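Local coordinates for protein peptide methionine sulfoxide reductase msrA/msrB (Neisseria gonorrhoeae, PDB 2H30) that probably relays electrons from DsbD, through its thioredoxin-like N-terminal domain, to the methionine sulfoxide reductase domains of the same protein, at residues W63-F69 against I142-L148. The protein carries 2 engineered substitutions. Numbering follows the deposited sequence.
Sequences WAQDAKF and INEAQAL
Trp-63 and Phe-69 supply the aromatic half of this contact, and Ala-147, Leu-148 and the aliphatic part of Glu-144 fill the other. The branched end of Leu-148 offers a methyl to the flat face of Phe-69: CD2 sits almost squarely over the ring, 3.6 Å from its centroid and 13° off the ring normal, a CH-pi contact. The opposite face of that ring rests on CB of Trp-63, while Phe-69 CZ lies over the rim of one indole face. Ala-147 suits the crease between the two rings: a bare methyl fits there, its CB 3.6 Å from Trp-63 CZ3 and also touching Phe-69 CE1 at the edge of the phenyl ring. The long indole reaches the start of the other helix, where CZ2 lies 3.4 Å from Glu-144 CA and CH2 meets the carbonyl oxygen of Ile-142 edge-on.

In this thioredoxin-like fold the contact joins the end of helix 51-64, and the 3-10 turn 67-69 after it, to the start of the C-terminal helix 144-152; both aromatic rings also touch Leu-74 of strand 73-78. Asn-143 and Gln-146 begin the second helix with a capping box: Asn-143 OD1 accepts from Gln-146 N at 2.8 Å, and Asn-143 N in turn donates to Gln-146 OE1.

Polar groups lie along the more exposed side, at Lys-68. Glu-144 combines an apolar chain with a charged end: fully extended (chi1 -172°), it sets CG over the indole rim near NE1 and carries its carboxylate toward Lys-68. The salt bridge from Lys-68 NZ to Glu-144 OE1 is long, 3.8 Å, but one water links these two atoms, and another joins Trp-63 NE1 to Glu-144 OE2. Lys-68, bent at its last two torsions, turns NZ back to Asp-66 OD1 at 3.0 Å; the same oxygen accepts from Lys-68 N in an Asx turn.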
# COMPACT_ATOMS: atom_id res chain seq x y z
N TRP A 63 0.59 6.11 10.40
CA TRP A 63 -0.01 4.86 10.74
C TRP A 63 1.03 3.77 10.83
O TRP A 63 0.99 2.93 11.76
CB TRP A 63 -1.09 4.45 9.73
CG TRP A 63 -2.25 5.41 9.64
CD1 TRP A 63 -2.52 6.53 10.42
CD2 TRP A 63 -3.29 5.34 8.67
NE1 TRP A 63 -3.66 7.15 9.99
CE2 TRP A 63 -4.16 6.45 8.91
CE3 TRP A 63 -3.58 4.46 7.62
CZ2 TRP A 63 -5.30 6.68 8.16
CZ3 TRP A 63 -4.76 4.67 6.88
CH2 TRP A 63 -5.60 5.76 7.15
N ALA A 64 1.95 3.77 9.86
CA ALA A 64 2.92 2.66 9.79
C ALA A 64 3.78 2.65 11.05
O ALA A 64 4.22 1.60 11.47
CB ALA A 64 3.82 2.80 8.53
N GLN A 65 3.96 3.80 11.65
CA GLN A 65 4.82 3.94 12.85
C GLN A 65 4.06 3.82 14.14
O GLN A 65 4.66 3.92 15.24
CB GLN A 65 5.49 5.28 12.87
CG GLN A 65 6.54 5.43 11.86
CD GLN A 65 7.05 6.83 11.92
OE1 GLN A 65 8.15 7.09 12.44
NE2 GLN A 65 6.23 7.77 11.44
N ASP A 66 2.74 3.70 14.05
CA ASP A 66 1.88 3.76 15.24
C ASP A 66 1.69 2.38 15.85
O ASP A 66 1.36 1.40 15.17
CB ASP A 66 0.49 4.29 14.84
CG ASP A 66 -0.33 4.77 16.03
OD1 ASP A 66 -0.81 3.93 16.81
OD2 ASP A 66 -0.43 6.02 16.23
N ALA A 67 1.78 2.31 17.19
CA ALA A 67 1.53 1.03 17.84
C ALA A 67 0.15 0.40 17.55
O ALA A 67 0.05 -0.83 17.55
CB ALA A 67 1.68 1.20 19.36
N LYS A 68 -0.87 1.22 17.30
CA LYS A 68 -2.21 0.67 17.01
C LYS A 68 -2.21 -0.21 15.76
O LYS A 68 -3.10 -1.03 15.59
CB LYS A 68 -3.25 1.77 16.82
CG LYS A 68 -3.52 2.52 18.08
CD LYS A 68 -4.69 3.46 17.88
CE LYS A 68 -4.38 4.61 16.98
NZ LYS A 68 -3.27 5.45 17.55
N PHE A 69 -1.22 0.02 14.89
CA PHE A 69 -1.15 -0.76 13.64
C PHE A 69 -0.15 -1.88 13.75
O PHE A 69 0.13 -2.53 12.75
CB PHE A 69 -0.76 0.18 12.46
CG PHE A 69 -1.93 1.06 12.03
CD1 PHE A 69 -2.84 0.56 11.05
CD2 PHE A 69 -2.20 2.29 12.65
CE1 PHE A 69 -3.94 1.33 10.64
CE2 PHE A 69 -3.37 3.07 12.23
CZ PHE A 69 -4.23 2.57 11.20
N ILE A 142 -9.39 5.77 2.71
CA ILE A 142 -9.97 5.28 3.95
C ILE A 142 -9.39 6.15 5.07
O ILE A 142 -8.26 6.66 4.94
CB ILE A 142 -9.77 3.80 4.26
CG1 ILE A 142 -8.28 3.44 4.42
CG2 ILE A 142 -10.44 2.94 3.17
CD1 ILE A 142 -8.00 1.98 4.75
N ASN A 143 -10.20 6.31 6.12
CA ASN A 143 -9.70 7.00 7.31
C ASN A 143 -9.04 6.07 8.32
O ASN A 143 -9.04 4.84 8.14
CB ASN A 143 -10.81 7.87 7.93
CG ASN A 143 -12.00 7.08 8.38
OD1 ASN A 143 -11.88 5.99 8.94
ND2 ASN A 143 -13.23 7.64 8.13
N GLU A 144 -8.47 6.64 9.39
CA GLU A 144 -7.69 5.80 10.37
C GLU A 144 -8.53 4.75 11.09
O GLU A 144 -8.11 3.57 11.19
CB GLU A 144 -6.99 6.66 11.38
CG GLU A 144 -6.09 5.85 12.21
CD GLU A 144 -5.35 6.69 13.24
OE1 GLU A 144 -4.59 6.11 14.04
OE2 GLU A 144 -5.50 7.94 13.17
N ALA A 145 -9.79 5.10 11.34
CA ALA A 145 -10.73 4.18 11.97
C ALA A 145 -11.11 3.04 11.07
O ALA A 145 -11.21 1.91 11.52
CB ALA A 145 -12.03 4.96 12.42
N GLN A 146 -11.36 3.35 9.78
CA GLN A 146 -11.63 2.30 8.78
C GLN A 146 -10.40 1.38 8.59
O GLN A 146 -10.55 0.15 8.53
CB GLN A 146 -11.95 2.96 7.44
CG GLN A 146 -13.36 3.57 7.45
CD GLN A 146 -13.61 4.40 6.23
OE1 GLN A 146 -12.71 5.09 5.70
NE2 GLN A 146 -14.90 4.42 5.78
N ALA A 147 -9.21 1.96 8.56
CA ALA A 147 -7.99 1.12 8.43
C ALA A 147 -7.83 0.20 9.64
O ALA A 147 -7.51 -0.97 9.53
CB ALA A 147 -6.75 2.03 8.25
N LEU A 148 -8.07 0.75 10.84
CA LEU A 148 -7.97 -0.11 12.02
C LEU A 148 -9.03 -1.21 12.03
O LEU A 148 -8.73 -2.32 12.50
CB LEU A 148 -8.09 0.79 13.27
CG LEU A 148 -6.85 1.65 13.54
CD1 LEU A 148 -7.23 2.66 14.61
CD2 LEU A 148 -5.61 0.83 13.99
O HOH W 1 -4.70 9.56 11.03
O HOH W 2 -4.02 7.84 16.28